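DTDP-4-dehydrorhamnose 3,5-epimerase (Elizabethkingia anophelis NUHP1, PDB 6C46) probably catalyses the double epimerisation, at carbons 3 and 5 of the sugar, that turns dTDP-4-dehydro-6-deoxy-glucose into dTDP-4-dehydro-rhamnose on the way to dTDP-L-rhamnose. Local coordinates at residues Q78-S83 and Y140-F145; L69-G74 and G124-F129. All coordinates share one frame; numbering follows the deposited sequence.

Contact 1: Q78-S83 and Y140-F145; sequences QAKLVS and YKCDNF
L81 and K141 form the hydrogen-bonded pair of two antiparallel strands, with L81 N to K141 O at 2.9 Å and K141 N to L81 O at 3.0 Å. K80 with C142 and V82 with Y140 are the non-hydrogen-bonded pairs beside it. The tightly packed part is made by buried A79, L81, V82 and D143. D143 N gives a bond to A79 O. A79 N returns one of 2.7 Å to D143 OD1, which it meets from above the carboxylate plane. The A79 methyl lies against the same carboxylate, with CB 3.3 Å from D143 OD2. R123 and N50 also hold this carboxylate, so its rotation is well fixed. V82 CG1 packs on Y140 CB at 3.5 Å.

The more open side has partly exposed Q78 and N144. Q78 extends, and its NE2 donates an N-H to N144 O at 3.0 Å, from above that carbonyl plane. The ring of Y140, the predicted proton donor, leads away from V82. K141 leads away from L81 to the second subunit, where NZ forms a salt bridge with D56 of that subunit. In the six-stranded sheet of the cupin fold, strand 80-86 lies between strands 118-121 and 135-142, and strand 55-62 flanks 135-142 on its other edge.

Contact 2: L69-G74 and G124-F129; sequences LHLQKG and GFAHGF
H70 and H127 face each other as an antiparallel hydrogen-bonded pair in the five-stranded sheet of the cupin fold. Strands 66-72 and 125-131 meet here, and the segment axes run at 139° to each other.

H70 N reaches H127 O at 2.9 Å, and H127 N reaches H70 O at 3.0 Å. The second is the more bent, with 144° at its hydrogen. Two CA-H...O contacts flank the pair, from L69 CA to H127 O and from A126 CA to H70 O. A water donates to F125 O at 2.9 Å and can donate to H70 O at 3.3 Å, though it has more acceptors in reach than protons.

Apolar packing centres on the A126 methyl. L69 CB and L71 CD2 each come to 3.9 Å from A126 CB. L71 has CG between its backbone N and carbonyl carbon (chi1 61°), which helps bring CD2 to that methyl. L69 CD2 lies 3.8 Å from G128 N, close against a glycine backbone.

The polar ends are used elsewhere. Both imidazoles leave the same face of the sheet, with H70 ND1 and H127 ND1 6.5 Å apart. H70 is the predicted proton acceptor, and its NE2 is hydrogen-bonded to D178. H127 NE2 is bonded to D91, and its side chain packs on K80 and V82 of strand 80-86.

At the other end of the pairing, L71 CB meets F125 O at 3.5 Å.

How the contacts relate
From the N terminus the chain enters contact 2 at 69-74 and after a short connection enters contact 1 at 78-83. It then runs through strands 88-95, 106-112 and 118-121. Segment 124-129 closes contact 2, and segment 140-145, at the end of strand 135-142, closes contact 1. The two closures therefore cross rather than nest. Each contact lies in its own sheet, contact 1 in the six-stranded one and contact 2 in the five-stranded one. The segments touch where F145 O probably accepts a bond from Q72 NE2. The sheets pack where K80 and V82 meet H127. This is consistent with the predicted proton donor, Y140, and acceptor, H70, sharing one site.

Contact 1: Q78-S83 and Y140-F145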
loop_
_atom_site.group_PDB
_atom_site.type_symbol
_atom_site.label_atom_id
_atom_site.label_comp_id
_atom_site.label_asym_id
_atom_site.label_seq_id
_atom_site.Cartn_x
_atom_site.Cartn_y
_atom_site.Cartn_z
ATOM N N GLN A 78 8.014 -15.783 -1.979
ATOM C CA GLN A 78 7.370 -14.546 -1.557
ATOM C C GLN A 78 5.912 -14.814 -1.247
ATOM O O GLN A 78 5.171 -15.215 -2.147
ATOM C CB GLN A 78 7.435 -13.491 -2.649
ATOM C CG GLN A 78 8.839 -13.027 -3.014
ATOM C CD GLN A 78 8.849 -12.154 -4.247
ATOM O OE1 GLN A 78 8.324 -12.537 -5.292
ATOM N NE2 GLN A 78 9.494 -10.986 -4.150
ATOM N N ALA A 79 5.498 -14.574 0.004
ATOM C CA ALA A 79 4.076 -14.400 0.264
ATOM C C ALA A 79 3.642 -13.060 -0.311
ATOM O O ALA A 79 4.416 -12.098 -0.294
ATOM C CB ALA A 79 3.776 -14.456 1.773
ATOM N N LYS A 80 2.409 -13.003 -0.839
ATOM C CA LYS A 80 1.902 -11.829 -1.539
ATOM C C LYS A 80 0.561 -11.415 -0.955
ATOM O O LYS A 80 -0.312 -12.260 -0.750
ATOM C CB LYS A 80 1.765 -12.099 -3.043
ATOM C CG LYS A 80 3.122 -12.385 -3.714
ATOM C CD LYS A 80 2.985 -13.056 -5.087
ATOM C CE LYS A 80 4.362 -13.435 -5.665
ATOM N NZ LYS A 80 4.256 -14.383 -6.860
ATOM N N LEU A 81 0.405 -10.119 -0.680
ATOM C CA LEU A 81 -0.871 -9.539 -0.265
ATOM C C LEU A 81 -1.286 -8.607 -1.385
ATOM O O LEU A 81 -0.642 -7.577 -1.604
ATOM C CB LEU A 81 -0.733 -8.780 1.052
ATOM C CG LEU A 81 -2.028 -8.217 1.628
ATOM C CD1 LEU A 81 -3.026 -9.325 1.954
ATOM C CD2 LEU A 81 -1.660 -7.416 2.876
ATOM N N VAL A 82 -2.331 -8.974 -2.113
ATOM C CA VAL A 82 -2.607 -8.305 -3.372
ATOM C C VAL A 82 -3.975 -7.647 -3.326
ATOM O O VAL A 82 -4.890 -8.096 -2.626
ATOM C CB VAL A 82 -2.492 -9.296 -4.559
ATOM C CG1 VAL A 82 -1.131 -9.973 -4.566
ATOM C CG2 VAL A 82 -3.534 -10.379 -4.461
ATOM N N SER A 83 -4.106 -6.550 -4.069
ATOM C CA SER A 83 -5.388 -5.868 -4.173
ATOM C C SER A 83 -5.388 -5.049 -5.447
ATOM O O SER A 83 -4.370 -4.904 -6.123
ATOM C CB SER A 83 -5.668 -4.983 -2.949
ATOM O OG SER A 83 -4.646 -3.996 -2.782
ATOM N N TYR A 140 0.751 -5.288 -5.219
ATOM C CA TYR A 140 1.124 -6.494 -4.490
ATOM C C TYR A 140 2.288 -6.202 -3.560
ATOM O O TYR A 140 3.294 -5.621 -3.972
ATOM C CB TYR A 140 1.425 -7.679 -5.419
ATOM C CG TYR A 140 2.468 -7.546 -6.498
ATOM C CD1 TYR A 140 3.674 -8.241 -6.397
ATOM C CD2 TYR A 140 2.233 -6.800 -7.650
ATOM C CE1 TYR A 140 4.631 -8.167 -7.380
ATOM C CE2 TYR A 140 3.182 -6.717 -8.640
ATOM C CZ TYR A 140 4.383 -7.404 -8.502
ATOM O OH TYR A 140 5.337 -7.328 -9.485
ATOM N N LYS A 141 2.099 -6.552 -2.295
ATOM C CA LYS A 141 3.122 -6.481 -1.262
ATOM C C LYS A 141 3.706 -7.872 -1.095
ATOM O O LYS A 141 2.963 -8.862 -1.067
ATOM C CB LYS A 141 2.532 -6.011 0.069
ATOM C CG LYS A 141 1.595 -4.790 -0.025
ATOM C CD LYS A 141 1.256 -4.202 1.360
ATOM C CE LYS A 141 2.475 -3.576 2.059
ATOM N NZ LYS A 141 2.205 -2.939 3.390
ATOM N N CYS A 142 5.025 -7.949 -0.963
ATOM C CA CYS A 142 5.705 -9.233 -0.858
ATOM C C CYS A 142 6.426 -9.307 0.467
ATOM O O CYS A 142 7.025 -8.317 0.896
ATOM C CB CYS A 142 6.717 -9.426 -1.968
ATOM S SG CYS A 142 5.976 -9.353 -3.611
ATOM N N ASP A 143 6.426 -10.499 1.072
ATOM C CA ASP A 143 7.128 -10.712 2.331
ATOM C C ASP A 143 8.557 -11.214 2.119
ATOM O O ASP A 143 9.194 -11.678 3.067
ATOM C CB ASP A 143 6.292 -11.627 3.253
ATOM C CG ASP A 143 6.559 -13.124 3.057
ATOM O OD1 ASP A 143 7.082 -13.573 2.016
ATOM O OD2 ASP A 143 6.197 -13.882 3.986
ATOM N N ASN A 144 9.099 -11.064 0.906
ATOM C CA ASN A 144 10.483 -11.426 0.638
ATOM C C ASN A 144 10.923 -10.640 -0.581
ATOM O O ASN A 144 10.095 -10.144 -1.351
ATOM C CB ASN A 144 10.618 -12.945 0.413
ATOM C CG ASN A 144 11.977 -13.495 0.784
ATOM O OD1 ASN A 144 12.960 -12.759 0.962
ATOM N ND2 ASN A 144 12.052 -14.824 0.874
ATOM N N PHE A 145 12.224 -10.568 -0.774
ATOM C CA PHE A 145 12.774 -9.692 -1.800
ATOM C C PHE A 145 12.871 -10.402 -3.150
ATOM O O PHE A 145 12.925 -11.637 -3.242
ATOM C CB PHE A 145 14.146 -9.176 -1.348
ATOM C CG PHE A 145 14.081 -8.344 -0.088
ATOM C CD1 PHE A 145 13.553 -7.057 -0.125
ATOM C CD2 PHE A 145 14.520 -8.854 1.125
ATOM C CE1 PHE A 145 13.463 -6.278 1.036
ATOM C CE2 PHE A 145 14.437 -8.098 2.296
ATOM C CZ PHE A 145 13.912 -6.797 2.243
#

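Contact 2: L69-G74 and G124-F129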
loop_
_atom_site.group_PDB
_atom_site.type_symbol
_atom_site.label_atom_id
_atom_site.label_comp_id
_atom_site.label_asym_id
_atom_site.label_seq_id
_atom_site.Cartn_x
_atom_site.Cartn_y
_atom_site.Cartn_z
ATOM N N LEU A 69 1.496 -18.055 -14.372
ATOM C CA LEU A 69 1.499 -18.126 -12.920
ATOM C C LEU A 69 2.941 -18.031 -12.452
ATOM O O LEU A 69 3.778 -18.746 -12.982
ATOM C CB LEU A 69 0.850 -19.443 -12.453
ATOM C CG LEU A 69 -0.628 -19.547 -12.842
ATOM C CD1 LEU A 69 -1.082 -21.014 -12.879
ATOM C CD2 LEU A 69 -1.485 -18.710 -11.858
ATOM N N HIS A 70 3.236 -17.176 -11.465
ATOM C CA HIS A 70 4.613 -16.856 -11.089
ATOM C C HIS A 70 4.878 -17.168 -9.624
ATOM O O HIS A 70 3.975 -17.097 -8.783
ATOM C CB HIS A 70 4.920 -15.356 -11.300
ATOM C CG HIS A 70 4.774 -14.904 -12.720
ATOM N ND1 HIS A 70 4.411 -13.617 -13.055
ATOM C CD2 HIS A 70 4.965 -15.559 -13.889
ATOM C CE1 HIS A 70 4.378 -13.498 -14.374
ATOM N NE2 HIS A 70 4.710 -14.661 -14.906
ATOM N N LEU A 71 6.146 -17.429 -9.317
ATOM C CA LEU A 71 6.577 -17.671 -7.944
ATOM C C LEU A 71 8.091 -17.522 -7.904
ATOM O O LEU A 71 8.752 -17.464 -8.942
ATOM C CB LEU A 71 6.161 -19.071 -7.464
ATOM C CG LEU A 71 6.861 -20.080 -8.400
ATOM C CD1 LEU A 71 7.955 -20.867 -7.691
ATOM C CD2 LEU A 71 5.887 -21.011 -9.102
ATOM N N GLN A 72 8.637 -17.455 -6.691
ATOM C CA GLN A 72 10.074 -17.575 -6.478
ATOM C C GLN A 72 10.312 -18.827 -5.645
ATOM O O GLN A 72 9.519 -19.139 -4.748
ATOM C CB GLN A 72 10.660 -16.313 -5.782
ATOM C CG GLN A 72 10.703 -15.116 -6.735
ATOM C CD GLN A 72 11.434 -13.890 -6.211
ATOM O OE1 GLN A 72 11.694 -12.962 -6.973
ATOM N NE2 GLN A 72 11.802 -13.891 -4.934
ATOM N N LYS A 73 11.369 -19.560 -5.970
ATOM C CA LYS A 73 11.608 -20.873 -5.370
ATOM C C LYS A 73 12.365 -20.790 -4.049
ATOM O O LYS A 73 13.170 -19.885 -3.824
ATOM C CB LYS A 73 12.398 -21.766 -6.316
ATOM C CG LYS A 73 11.655 -22.167 -7.580
ATOM C CD LYS A 73 12.591 -23.030 -8.454
ATOM C CE LYS A 73 12.168 -22.994 -9.921
ATOM N NZ LYS A 73 13.098 -23.750 -10.825
ATOM N N GLY A 74 12.120 -21.775 -3.191
ATOM C CA GLY A 74 12.991 -22.015 -2.043
ATOM C C GLY A 74 12.993 -20.868 -1.048
ATOM O O GLY A 74 11.958 -20.282 -0.729
ATOM N N GLY A 124 5.088 -20.579 -1.286
ATOM C CA GLY A 124 4.852 -21.911 -1.833
ATOM C C GLY A 124 3.675 -21.982 -2.789
ATOM O O GLY A 124 3.316 -23.080 -3.243
ATOM N N PHE A 125 3.043 -20.859 -3.076
ATOM C CA PHE A 125 1.956 -20.767 -4.034
ATOM C C PHE A 125 2.475 -20.131 -5.306
ATOM O O PHE A 125 3.478 -19.416 -5.291
ATOM C CB PHE A 125 0.808 -19.888 -3.503
ATOM C CG PHE A 125 -0.095 -20.576 -2.501
ATOM C CD1 PHE A 125 0.415 -21.098 -1.317
ATOM C CD2 PHE A 125 -1.460 -20.684 -2.752
ATOM C CE1 PHE A 125 -0.437 -21.727 -0.376
ATOM C CE2 PHE A 125 -2.318 -21.302 -1.823
ATOM C CZ PHE A 125 -1.792 -21.844 -0.643
ATOM N N ALA A 126 1.777 -20.381 -6.408
ATOM C CA ALA A 126 1.945 -19.574 -7.606
ATOM C C ALA A 126 0.775 -18.615 -7.711
ATOM O O ALA A 126 -0.309 -18.878 -7.186
ATOM C CB ALA A 126 2.037 -20.428 -8.876
ATOM N N HIS A 127 0.995 -17.498 -8.415
ATOM C CA HIS A 127 0.016 -16.424 -8.430
ATOM C C HIS A 127 -0.069 -15.800 -9.816
ATOM O O HIS A 127 0.935 -15.680 -10.527
ATOM C CB HIS A 127 0.376 -15.334 -7.396
ATOM C CG HIS A 127 -0.393 -14.064 -7.590
ATOM N ND1 HIS A 127 0.154 -12.943 -8.182
ATOM C CD2 HIS A 127 -1.675 -13.745 -7.290
ATOM C CE1 HIS A 127 -0.766 -11.992 -8.252
ATOM N NE2 HIS A 127 -1.886 -12.455 -7.719
ATOM N N GLY A 128 -1.268 -15.360 -10.179
ATOM C CA GLY A 128 -1.417 -14.617 -11.423
ATOM C C GLY A 128 -2.721 -13.857 -11.426
ATOM O O GLY A 128 -3.557 -14.031 -10.541
ATOM N N PHE A 129 -2.901 -13.007 -12.444
ATOM C CA PHE A 129 -4.161 -12.283 -12.541
ATOM C C PHE A 129 -4.425 -11.857 -13.973
ATOM O O PHE A 129 -3.511 -11.788 -14.797
ATOM C CB PHE A 129 -4.187 -11.068 -11.618
ATOM C CG PHE A 129 -3.350 -9.912 -12.087
ATOM C CD1 PHE A 129 -3.930 -8.858 -12.774
ATOM C CD2 PHE A 129 -1.996 -9.850 -11.795
ATOM C CE1 PHE A 129 -3.166 -7.766 -13.185
ATOM C CE2 PHE A 129 -1.224 -8.764 -12.197
ATOM C CZ PHE A 129 -1.809 -7.721 -12.896
HETATM O O HOH W 1 3.604 -16.537 -5.557
#